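Local coordinates for tRNA threonylcarbamoyladenosine biosynthesis protein TsaB (Pseudomonas aeruginosa, PDB 5BR9) that probably takes part in making the threonylcarbamoyladenosine modification of tRNA, as a TsaB-subfamily member of the KAE1/TsaD family, at residues 115-125 with 167-177; 126-136 with 149-160. All blocks are in the same frame, centred on the assembly; numbering follows the deposited sequence.

Contact 1 (115-125 with 167-177); sequences QGAERVAAAID and DWFGAGTGWGY
Strands 119-125 and 168-171 run parallel, their axes 4.5 Å apart at an angle of 25°, with Val120 opposite Phe169 and Ala122 opposite Ala171. Backbone bonds alternate along the pair, from Phe169 N to Arg119 O through to Ala123 N on Ala171 O. Past Ala171 the second chain turns into a 3-10 segment. Gly174 N still reaches Ala123 O, and Asp125 N gives a nearly straight bond to Thr173 OG1 (3.1 Å, 175°).

Ala121 O is gripped twice. Trp175 NE1 lies 3.0 Å from Ala121 O, and Ala171 N reaches it from the opposite face of the carbonyl plane. The indole bond helps to fix the Trp175 ring, which takes Ala123 CB over one face, 3.6 Å from NE1. Ala121 CB lies at the ring's edge, 3.7 Å from Trp175 CZ2, and also touches Trp168 CZ3. On the other side of the sheet, Phe169 CG is anti to the backbone N (chi1 -180°). This swings the ring out beside Gln115, whose CG lies over one face, 3.8 Å from Phe169 CZ, in a CH-pi contact.

At the start of the pair Arg119 holds Asp167 side-on. Arg119 NE meets Asp167 OD2 at 2.8 Å and NH1 meets OD1, forming a salt bridge, although Asp167 is poorly ordered. At the far end a water 2.7 Å from Asp125 OD1 bridges to Tyr177 OH.

These strands are the parallel central pair of a 3-2-1-4-5 mixed sheet. Helix 103-115 packs on Val120, Ala122 and Ile124. Strand 131-139 flanks strand 119-125, and strand 187-189 continues the sheet beyond strand 168-171.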
loop_
_atom_site.group_PDB
_atom_site.type_symbol
_atom_site.label_atom_id
_atom_site.label_comp_id
_atom_site.label_asym_id
_atom_site.label_seq_id
_atom_site.Cartn_x
_atom_site.Cartn_y
_atom_site.Cartn_z
ATOM N N GLN A 115 20.690 24.571 2.443
ATOM C CA GLN A 115 22.068 24.938 2.095
ATOM C C GLN A 115 22.111 26.148 1.190
ATOM O O GLN A 115 23.175 26.705 0.957
ATOM C CB GLN A 115 22.790 23.793 1.371
ATOM C CG GLN A 115 22.809 22.481 2.104
ATOM C CD GLN A 115 23.459 22.593 3.458
ATOM O OE1 GLN A 115 24.396 23.367 3.649
ATOM N NE2 GLN A 115 22.958 21.827 4.418
ATOM N N GLY A 116 20.954 26.517 0.647
ATOM C CA GLY A 116 20.850 27.573 -0.345
ATOM C C GLY A 116 21.358 27.187 -1.727
ATOM O O GLY A 116 21.491 28.042 -2.597
ATOM N N ALA A 117 21.618 25.901 -1.943
ATOM C CA ALA A 117 22.140 25.428 -3.239
ATOM C C ALA A 117 21.075 25.491 -4.330
ATOM O O ALA A 117 19.984 24.959 -4.178
ATOM C CB ALA A 117 22.676 24.017 -3.116
ATOM N N GLU A 118 21.394 26.156 -5.428
ATOM C CA GLU A 118 20.421 26.362 -6.487
ATOM C C GLU A 118 20.578 25.341 -7.594
ATOM O O GLU A 118 19.717 25.215 -8.464
ATOM C CB GLU A 118 20.553 27.780 -7.021
ATOM C CG GLU A 118 20.160 28.768 -5.952
ATOM C CD GLU A 118 19.983 30.165 -6.452
ATOM O OE1 GLU A 118 20.198 30.401 -7.660
ATOM O OE2 GLU A 118 19.612 31.025 -5.622
ATOM N N ARG A 119 21.677 24.595 -7.530
ATOM C CA ARG A 119 21.887 23.459 -8.411
ATOM C C ARG A 119 22.242 22.247 -7.565
ATOM O O ARG A 119 23.231 22.252 -6.828
ATOM C CB ARG A 119 22.975 23.767 -9.445
ATOM C CG ARG A 119 22.639 25.025 -10.246
ATOM C CD ARG A 119 23.258 25.069 -11.625
ATOM N NE ARG A 119 24.617 25.579 -11.610
ATOM C CZ ARG A 119 25.249 26.055 -12.680
ATOM N NH1 ARG A 119 26.497 26.501 -12.571
ATOM N NH2 ARG A 119 24.630 26.103 -13.854
ATOM N N VAL A 120 21.419 21.208 -7.664
ATOM C CA VAL A 120 21.596 20.018 -6.836
ATOM C C VAL A 120 21.555 18.760 -7.682
ATOM O O VAL A 120 20.644 18.557 -8.486
ATOM C CB VAL A 120 20.537 19.927 -5.721
ATOM C CG1 VAL A 120 20.673 18.590 -4.990
ATOM C CG2 VAL A 120 20.687 21.081 -4.731
ATOM N N ALA A 121 22.575 17.936 -7.531
ATOM C CA ALA A 121 22.538 16.595 -8.086
ATOM C C ALA A 121 22.037 15.662 -6.971
ATOM O O ALA A 121 22.722 15.441 -5.984
ATOM C CB ALA A 121 23.928 16.175 -8.610
ATOM N N ALA A 122 20.812 15.175 -7.109
ATOM C CA ALA A 122 20.234 14.275 -6.127
ATOM C C ALA A 122 20.545 12.827 -6.495
ATOM O O ALA A 122 20.402 12.427 -7.644
ATOM C CB ALA A 122 18.743 14.503 -6.019
ATOM N N ALA A 123 21.001 12.058 -5.519
ATOM C CA ALA A 123 21.303 10.653 -5.732
ATOM C C ALA A 123 20.814 9.844 -4.552
ATOM O O ALA A 123 21.174 10.129 -3.414
ATOM C CB ALA A 123 22.823 10.429 -5.943
ATOM N N ILE A 124 19.995 8.838 -4.845
ATOM C CA ILE A 124 19.433 7.940 -3.844
ATOM C C ILE A 124 19.899 6.529 -4.148
ATOM O O ILE A 124 19.795 6.063 -5.284
ATOM C CB ILE A 124 17.885 8.027 -3.817
ATOM C CG1 ILE A 124 17.437 9.414 -3.337
ATOM C CG2 ILE A 124 17.307 6.916 -2.952
ATOM C CD1 ILE A 124 15.932 9.651 -3.450
ATOM N N ASP A 125 20.383 5.839 -3.128
ATOM C CA ASP A 125 20.892 4.497 -3.301
ATOM C C ASP A 125 19.793 3.615 -3.864
ATOM O O ASP A 125 18.664 3.671 -3.414
ATOM C CB ASP A 125 21.379 3.902 -1.981
ATOM C CG ASP A 125 22.178 2.634 -2.190
ATOM O OD1 ASP A 125 22.345 1.848 -1.243
ATOM O OD2 ASP A 125 22.601 2.394 -3.333
ATOM N N ASP A 167 29.395 25.518 -7.571
ATOM C CA ASP A 167 28.146 25.956 -6.949
ATOM C C ASP A 167 27.112 24.825 -6.794
ATOM O O ASP A 167 26.174 24.934 -5.997
ATOM C CB ASP A 167 27.534 27.100 -7.753
ATOM C CG ASP A 167 27.138 26.667 -9.146
ATOM O OD1 ASP A 167 28.018 26.169 -9.879
ATOM O OD2 ASP A 167 25.945 26.799 -9.493
ATOM N N TRP A 168 27.275 23.741 -7.539
ATOM C CA TRP A 168 26.319 22.644 -7.406
ATOM C C TRP A 168 26.650 21.706 -6.224
ATOM O O TRP A 168 27.803 21.549 -5.821
ATOM C CB TRP A 168 26.218 21.858 -8.716
ATOM C CG TRP A 168 27.445 21.149 -9.139
ATOM C CD1 TRP A 168 28.554 21.699 -9.710
ATOM C CD2 TRP A 168 27.686 19.738 -9.065
ATOM N NE1 TRP A 168 29.481 20.718 -9.985
ATOM C CE2 TRP A 168 28.971 19.504 -9.603
ATOM C CE3 TRP A 168 26.945 18.652 -8.594
ATOM C CZ2 TRP A 168 29.527 18.231 -9.682
ATOM C CZ3 TRP A 168 27.502 17.380 -8.675
ATOM C CH2 TRP A 168 28.777 17.180 -9.219
ATOM N N PHE A 169 25.604 21.094 -5.680
ATOM C CA PHE A 169 25.655 20.380 -4.408
ATOM C C PHE A 169 25.157 18.952 -4.604
ATOM O O PHE A 169 24.212 18.715 -5.359
ATOM C CB PHE A 169 24.801 21.153 -3.376
ATOM C CG PHE A 169 24.751 20.546 -1.979
ATOM C CD1 PHE A 169 25.715 20.862 -1.033
ATOM C CD2 PHE A 169 23.691 19.727 -1.598
ATOM C CE1 PHE A 169 25.658 20.334 0.253
ATOM C CE2 PHE A 169 23.616 19.206 -0.309
ATOM C CZ PHE A 169 24.607 19.505 0.621
ATOM N N GLY A 170 25.769 18.007 -3.905
ATOM C CA GLY A 170 25.324 16.620 -3.961
ATOM C C GLY A 170 24.481 16.249 -2.742
ATOM O O GLY A 170 24.892 16.397 -1.580
ATOM N N ALA A 171 23.279 15.768 -3.010
ATOM C CA ALA A 171 22.353 15.420 -1.946
ATOM C C ALA A 171 21.872 13.989 -2.073
ATOM O O ALA A 171 21.496 13.551 -3.156
ATOM C CB ALA A 171 21.167 16.355 -1.952
ATOM N N GLY A 172 21.872 13.275 -0.952
ATOM C CA GLY A 172 21.255 11.961 -0.875
ATOM C C GLY A 172 22.199 10.796 -0.643
ATOM O O GLY A 172 23.418 10.899 -0.873
ATOM N N THR A 173 21.617 9.675 -0.218
ATOM C CA THR A 173 22.391 8.495 0.171
ATOM C C THR A 173 23.165 7.876 -0.989
ATOM O O THR A 173 24.084 7.082 -0.773
ATOM C CB THR A 173 21.483 7.402 0.753
ATOM O OG1 THR A 173 20.533 7.002 -0.246
ATOM C CG2 THR A 173 20.730 7.911 2.006
ATOM N N GLY A 174 22.779 8.222 -2.215
ATOM C CA GLY A 174 23.494 7.773 -3.402
ATOM C C GLY A 174 24.932 8.276 -3.435
ATOM O O GLY A 174 25.791 7.709 -4.108
ATOM N N TRP A 175 25.195 9.349 -2.701
ATOM C CA TRP A 175 26.515 9.943 -2.681
ATOM C C TRP A 175 27.501 9.130 -1.859
ATOM O O TRP A 175 28.691 9.449 -1.843
ATOM C CB TRP A 175 26.425 11.396 -2.198
ATOM C CG TRP A 175 25.863 12.238 -3.317
ATOM C CD1 TRP A 175 24.559 12.619 -3.492
ATOM C CD2 TRP A 175 26.578 12.728 -4.458
ATOM N NE1 TRP A 175 24.424 13.332 -4.660
ATOM C CE2 TRP A 175 25.650 13.410 -5.275
ATOM C CE3 TRP A 175 27.915 12.656 -4.871
ATOM C CZ2 TRP A 175 26.018 14.024 -6.473
ATOM C CZ3 TRP A 175 28.284 13.281 -6.062
ATOM C CH2 TRP A 175 27.335 13.948 -6.850
ATOM N N GLY A 176 27.024 8.040 -1.244
ATOM C CA GLY A 176 27.922 7.047 -0.674
ATOM C C GLY A 176 28.840 6.474 -1.746
ATOM O O GLY A 176 29.937 6.019 -1.451
ATOM N N TYR A 177 28.430 6.580 -3.011
ATOM C CA TYR A 177 29.227 6.072 -4.128
ATOM C C TYR A 177 30.079 7.151 -4.830
ATOM O O TYR A 177 30.507 6.959 -5.965
ATOM C CB TYR A 177 28.323 5.415 -5.182
ATOM C CG TYR A 177 27.604 4.148 -4.769
ATOM C CD1 TYR A 177 28.129 2.904 -5.094
ATOM C CD2 TYR A 177 26.401 4.191 -4.072
ATOM C CE1 TYR A 177 27.490 1.749 -4.738
ATOM C CE2 TYR A 177 25.757 3.036 -3.707
ATOM C CZ TYR A 177 26.304 1.813 -4.045
ATOM O OH TYR A 177 25.670 0.644 -3.690
HETATM O O HOH W 1 23.503 0.688 -4.843
HETATM O O HOH W 2 24.580 0.273 -1.133
#

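Contact 2 (126-136 with 149-160); sequences ARMDEVYWGCY and EAVLPPERVAVP
This contact joins the two arms of a beta hairpin, strands 131-139 and 142-152, and the chain that folds back after it. Val131 and Leu152 form one hydrogen-bonded antiparallel pair, and Trp133 and Ala150 another. Tyr132 and Val151 make the non-hydrogen-bonded pair between them, with Tyr132 CD1 3.8 Å from Val151 CB.

Trp133 carries the other face. With CG anti to the backbone N (chi1 176°), its indole reaches across to the returning chain at Val157 and Ala158. Val157 CB sits over the centre of the six-membered ring, 3.4 Å from Trp133 CD2, in a close CH-pi contact. Trp133 NE1 donates an N-H bond to Ala158 O (2.9 Å), from 36° above the carbonyl plane. Val131 CG2 also touches Val157 CG1 (4.0 Å), and Cys135 CB packs on Pro160 CD (3.6 Å).

Across the sheet Tyr136 OH donates to Glu149 OE2 (2.6 Å), which is met at its anti lone pair. Ser102 OG also bonds OE2, while OE1 forms a salt bridge with Arg72, so the carboxylate is held at both oxygens. Asp129 and Glu155 share Arg180. The hairpin forms strands 2 and 3 of a 3-2-1-4-5 mixed sheet, as in the RNase H-like core of the actin-like ATPase clan.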
loop_
_atom_site.group_PDB
_atom_site.type_symbol
_atom_site.label_atom_id
_atom_site.label_comp_id
_atom_site.label_asym_id
_atom_site.label_seq_id
_atom_site.Cartn_x
_atom_site.Cartn_y
_atom_site.Cartn_z
ATOM N N ALA A 126 20.121 2.857 -4.899
ATOM C CA ALA A 126 19.203 1.869 -5.456
ATOM C C ALA A 126 19.746 0.499 -5.119
ATOM O O ALA A 126 20.864 0.367 -4.614
ATOM C CB ALA A 126 19.051 2.038 -6.971
ATOM N N ARG A 127 18.966 -0.530 -5.379
ATOM C CA ARG A 127 19.488 -1.875 -5.173
ATOM C C ARG A 127 20.549 -2.184 -6.239
ATOM O O ARG A 127 20.596 -1.550 -7.300
ATOM C CB ARG A 127 18.349 -2.899 -5.221
ATOM N N MET A 128 21.417 -3.136 -5.935
ATOM C CA MET A 128 22.228 -3.816 -6.946
ATOM C C MET A 128 23.254 -2.926 -7.648
ATOM O O MET A 128 23.344 -2.895 -8.874
ATOM C CB MET A 128 21.309 -4.485 -7.979
ATOM C CG MET A 128 20.439 -5.589 -7.385
ATOM S SD MET A 128 21.322 -6.615 -6.166
ATOM C CE MET A 128 20.370 -6.274 -4.683
ATOM N N ASP A 129 24.043 -2.231 -6.844
ATOM C CA ASP A 129 25.204 -1.483 -7.318
ATOM C C ASP A 129 24.815 -0.374 -8.283
ATOM O O ASP A 129 25.580 -0.029 -9.181
ATOM C CB ASP A 129 26.229 -2.414 -7.984
ATOM C CG ASP A 129 27.632 -1.836 -7.953
ATOM O OD1 ASP A 129 27.897 -1.045 -7.022
ATOM O OD2 ASP A 129 28.466 -2.155 -8.846
ATOM N N GLU A 130 23.634 0.194 -8.077
ATOM C CA GLU A 130 23.204 1.343 -8.859
ATOM C C GLU A 130 22.631 2.429 -7.956
ATOM O O GLU A 130 22.304 2.180 -6.795
ATOM C CB GLU A 130 22.154 0.950 -9.896
ATOM C CG GLU A 130 22.667 -0.015 -10.960
ATOM C CD GLU A 130 21.631 -0.276 -12.027
ATOM O OE1 GLU A 130 20.467 -0.583 -11.680
ATOM O OE2 GLU A 130 21.986 -0.171 -13.215
ATOM N N VAL A 131 22.508 3.633 -8.507
ATOM C CA VAL A 131 21.871 4.736 -7.815
ATOM C C VAL A 131 20.812 5.370 -8.686
ATOM O O VAL A 131 20.962 5.461 -9.907
ATOM C CB VAL A 131 22.906 5.813 -7.363
ATOM C CG1 VAL A 131 23.895 5.249 -6.359
ATOM C CG2 VAL A 131 23.660 6.365 -8.577
ATOM N N TYR A 132 19.766 5.866 -8.035
ATOM C CA TYR A 132 18.828 6.751 -8.668
ATOM C C TYR A 132 19.449 8.136 -8.723
ATOM O O TYR A 132 20.098 8.561 -7.766
ATOM C CB TYR A 132 17.522 6.771 -7.895
ATOM C CG TYR A 132 16.796 5.445 -7.843
ATOM C CD1 TYR A 132 16.181 4.916 -8.977
ATOM C CD2 TYR A 132 16.746 4.706 -6.670
ATOM C CE1 TYR A 132 15.504 3.701 -8.931
ATOM C CE2 TYR A 132 16.076 3.489 -6.618
ATOM C CZ TYR A 132 15.463 2.986 -7.752
ATOM O OH TYR A 132 14.794 1.775 -7.690
ATOM N N TRP A 133 19.258 8.826 -9.852
ATOM C CA TRP A 133 19.990 10.048 -10.171
ATOM C C TRP A 133 19.114 11.087 -10.864
ATOM O O TRP A 133 18.432 10.765 -11.823
ATOM C CB TRP A 133 21.185 9.692 -11.053
ATOM C CG TRP A 133 21.999 10.849 -11.546
ATOM C CD1 TRP A 133 21.892 11.477 -12.766
ATOM C CD2 TRP A 133 23.066 11.494 -10.857
ATOM N NE1 TRP A 133 22.842 12.462 -12.876
ATOM C CE2 TRP A 133 23.567 12.506 -11.716
ATOM C CE3 TRP A 133 23.657 11.317 -9.597
ATOM C CZ2 TRP A 133 24.623 13.339 -11.351
ATOM C CZ3 TRP A 133 24.703 12.149 -9.231
ATOM C CH2 TRP A 133 25.180 13.143 -10.111
ATOM N N GLY A 134 19.146 12.329 -10.377
ATOM C CA GLY A 134 18.389 13.425 -10.966
ATOM C C GLY A 134 18.977 14.769 -10.574
ATOM O O GLY A 134 19.261 15.023 -9.398
ATOM N N CYS A 135 19.204 15.620 -11.566
ATOM C CA CYS A 135 19.789 16.920 -11.329
ATOM C C CYS A 135 18.721 17.994 -11.428
ATOM O O CYS A 135 17.868 17.961 -12.319
ATOM C CB CYS A 135 20.930 17.195 -12.307
ATOM S SG CYS A 135 22.358 16.114 -12.098
ATOM N N TYR A 136 18.792 18.949 -10.506
ATOM C CA TYR A 136 17.740 19.933 -10.330
ATOM C C TYR A 136 18.331 21.330 -10.250
ATOM O O TYR A 136 19.449 21.503 -9.767
ATOM C CB TYR A 136 16.921 19.608 -9.059
ATOM C CG TYR A 136 16.000 18.423 -9.249
ATOM C CD1 TYR A 136 14.649 18.617 -9.508
ATOM C CD2 TYR A 136 16.485 17.105 -9.204
ATOM C CE1 TYR A 136 13.787 17.546 -9.708
ATOM C CE2 TYR A 136 15.618 16.003 -9.404
ATOM C CZ TYR A 136 14.267 16.245 -9.652
ATOM O OH TYR A 136 13.388 15.212 -9.881
ATOM N N GLU A 149 15.314 11.647 -14.900
ATOM C CA GLU A 149 15.801 10.833 -13.799
ATOM C C GLU A 149 16.234 9.523 -14.397
ATOM O O GLU A 149 15.804 9.176 -15.499
ATOM C CB GLU A 149 14.723 10.619 -12.718
ATOM C CG GLU A 149 14.347 11.905 -12.005
ATOM C CD GLU A 149 13.305 11.722 -10.894
ATOM O OE1 GLU A 149 12.643 10.662 -10.804
ATOM O OE2 GLU A 149 13.127 12.687 -10.131
ATOM N N ALA A 150 17.151 8.848 -13.716
ATOM C CA ALA A 150 17.689 7.592 -14.210
ATOM C C ALA A 150 18.163 6.738 -13.049
ATOM O O ALA A 150 18.378 7.246 -11.943
ATOM C CB ALA A 150 18.836 7.861 -15.179
ATOM N N VAL A 151 18.317 5.442 -13.298
ATOM C CA VAL A 151 18.965 4.541 -12.358
ATOM C C VAL A 151 20.211 4.027 -13.064
ATOM O O VAL A 151 20.133 3.476 -14.145
ATOM C CB VAL A 151 18.019 3.421 -11.895
ATOM C CG1 VAL A 151 17.392 2.722 -13.082
ATOM C CG2 VAL A 151 18.763 2.418 -11.001
ATOM N N LEU A 152 21.369 4.216 -12.447
ATOM C CA LEU A 152 22.633 4.111 -13.164
ATOM C C LEU A 152 23.740 3.569 -12.285
ATOM O O LEU A 152 23.756 3.851 -11.089
ATOM C CB LEU A 152 23.061 5.494 -13.665
ATOM C CG LEU A 152 22.223 6.288 -14.660
ATOM C CD1 LEU A 152 22.644 7.759 -14.615
ATOM C CD2 LEU A 152 22.393 5.732 -16.055
ATOM N N PRO A 153 24.707 2.845 -12.888
ATOM C CA PRO A 153 25.977 2.627 -12.192
ATOM C C PRO A 153 26.553 4.004 -11.876
ATOM O O PRO A 153 26.471 4.903 -12.710
ATOM C CB PRO A 153 26.844 1.906 -13.224
ATOM C CG PRO A 153 25.908 1.415 -14.257
ATOM C CD PRO A 153 24.757 2.370 -14.279
ATOM N N PRO A 154 27.128 4.171 -10.690
ATOM C CA PRO A 154 27.686 5.469 -10.308
ATOM C C PRO A 154 28.700 6.012 -11.329
ATOM O O PRO A 154 28.802 7.235 -11.499
ATOM C CB PRO A 154 28.342 5.178 -8.955
ATOM C CG PRO A 154 28.537 3.678 -8.935
ATOM C CD PRO A 154 27.364 3.133 -9.677
ATOM N N GLU A 155 29.385 5.108 -12.026
ATOM C CA GLU A 155 30.360 5.454 -13.067
ATOM C C GLU A 155 29.776 6.238 -14.239
ATOM O O GLU A 155 30.514 6.791 -15.050
ATOM C CB GLU A 155 31.022 4.178 -13.631
ATOM C CG GLU A 155 32.045 3.537 -12.712
ATOM C CD GLU A 155 31.418 2.664 -11.624
ATOM O OE1 GLU A 155 30.168 2.536 -11.590
ATOM O OE2 GLU A 155 32.184 2.105 -10.805
ATOM N N ARG A 156 28.456 6.247 -14.366
ATOM C CA ARG A 156 27.863 6.821 -15.552
ATOM C C ARG A 156 27.063 8.082 -15.269
ATOM O O ARG A 156 26.610 8.713 -16.219
ATOM C CB ARG A 156 26.989 5.787 -16.255
ATOM C CG ARG A 156 27.784 4.659 -16.917
ATOM C CD ARG A 156 26.861 3.664 -17.598
ATOM N NE ARG A 156 26.097 4.283 -18.680
ATOM C CZ ARG A 156 24.847 3.954 -18.996
ATOM N NH1 ARG A 156 24.210 3.014 -18.302
ATOM N NH2 ARG A 156 24.228 4.573 -19.997
ATOM N N VAL A 157 26.901 8.466 -13.994
ATOM C CA VAL A 157 26.074 9.637 -13.691
ATOM C C VAL A 157 26.753 10.894 -14.226
ATOM O O VAL A 157 27.989 10.988 -14.256
ATOM C CB VAL A 157 25.757 9.810 -12.174
ATOM C CG1 VAL A 157 25.027 8.598 -11.613
ATOM C CG2 VAL A 157 26.994 10.158 -11.373
ATOM N N ALA A 158 25.930 11.857 -14.645
ATOM C CA ALA A 158 26.435 13.103 -15.223
ATOM C C ALA A 158 25.537 14.290 -14.873
ATOM O O ALA A 158 24.333 14.128 -14.655
ATOM C CB ALA A 158 26.568 12.955 -16.748
ATOM N N VAL A 159 26.129 15.480 -14.825
ATOM C CA VAL A 159 25.383 16.706 -14.532
ATOM C C VAL A 159 25.193 17.494 -15.841
ATOM O O VAL A 159 26.033 17.399 -16.745
ATOM C CB VAL A 159 26.101 17.551 -13.463
ATOM C CG1 VAL A 159 26.150 16.807 -12.135
ATOM C CG2 VAL A 159 27.497 17.956 -13.932
ATOM N N PRO A 160 24.089 18.269 -15.943
ATOM C CA PRO A 160 23.744 19.034 -17.154
ATOM C C PRO A 160 24.450 20.391 -17.239
ATOM O O PRO A 160 24.273 21.112 -18.230
ATOM C CB PRO A 160 22.228 19.242 -17.017
ATOM C CG PRO A 160 22.002 19.282 -15.559
ATOM C CD PRO A 160 23.062 18.430 -14.890
#

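From the N terminus, the chain leaves helix 103-115 and enters strand 119-125, the first side of contact 1. It turns directly into strand 131-139, then back along strand 142-152. Contact 2 closes this short loop, and the chain then passes through residues 153-160. Strand 168-171 next returns to the other side of strand 119-125 and closes contact 1, so contact 2 lies wholly within the longer loop. Strand 119-125 is the shared neighbour, bonded to strand 131-139 through Ile124 O to Tyr132 N and Val120 O to Tyr136 N. Together the contacts tie four strands into one mixed sheet. Tyr177 also packs on Val131.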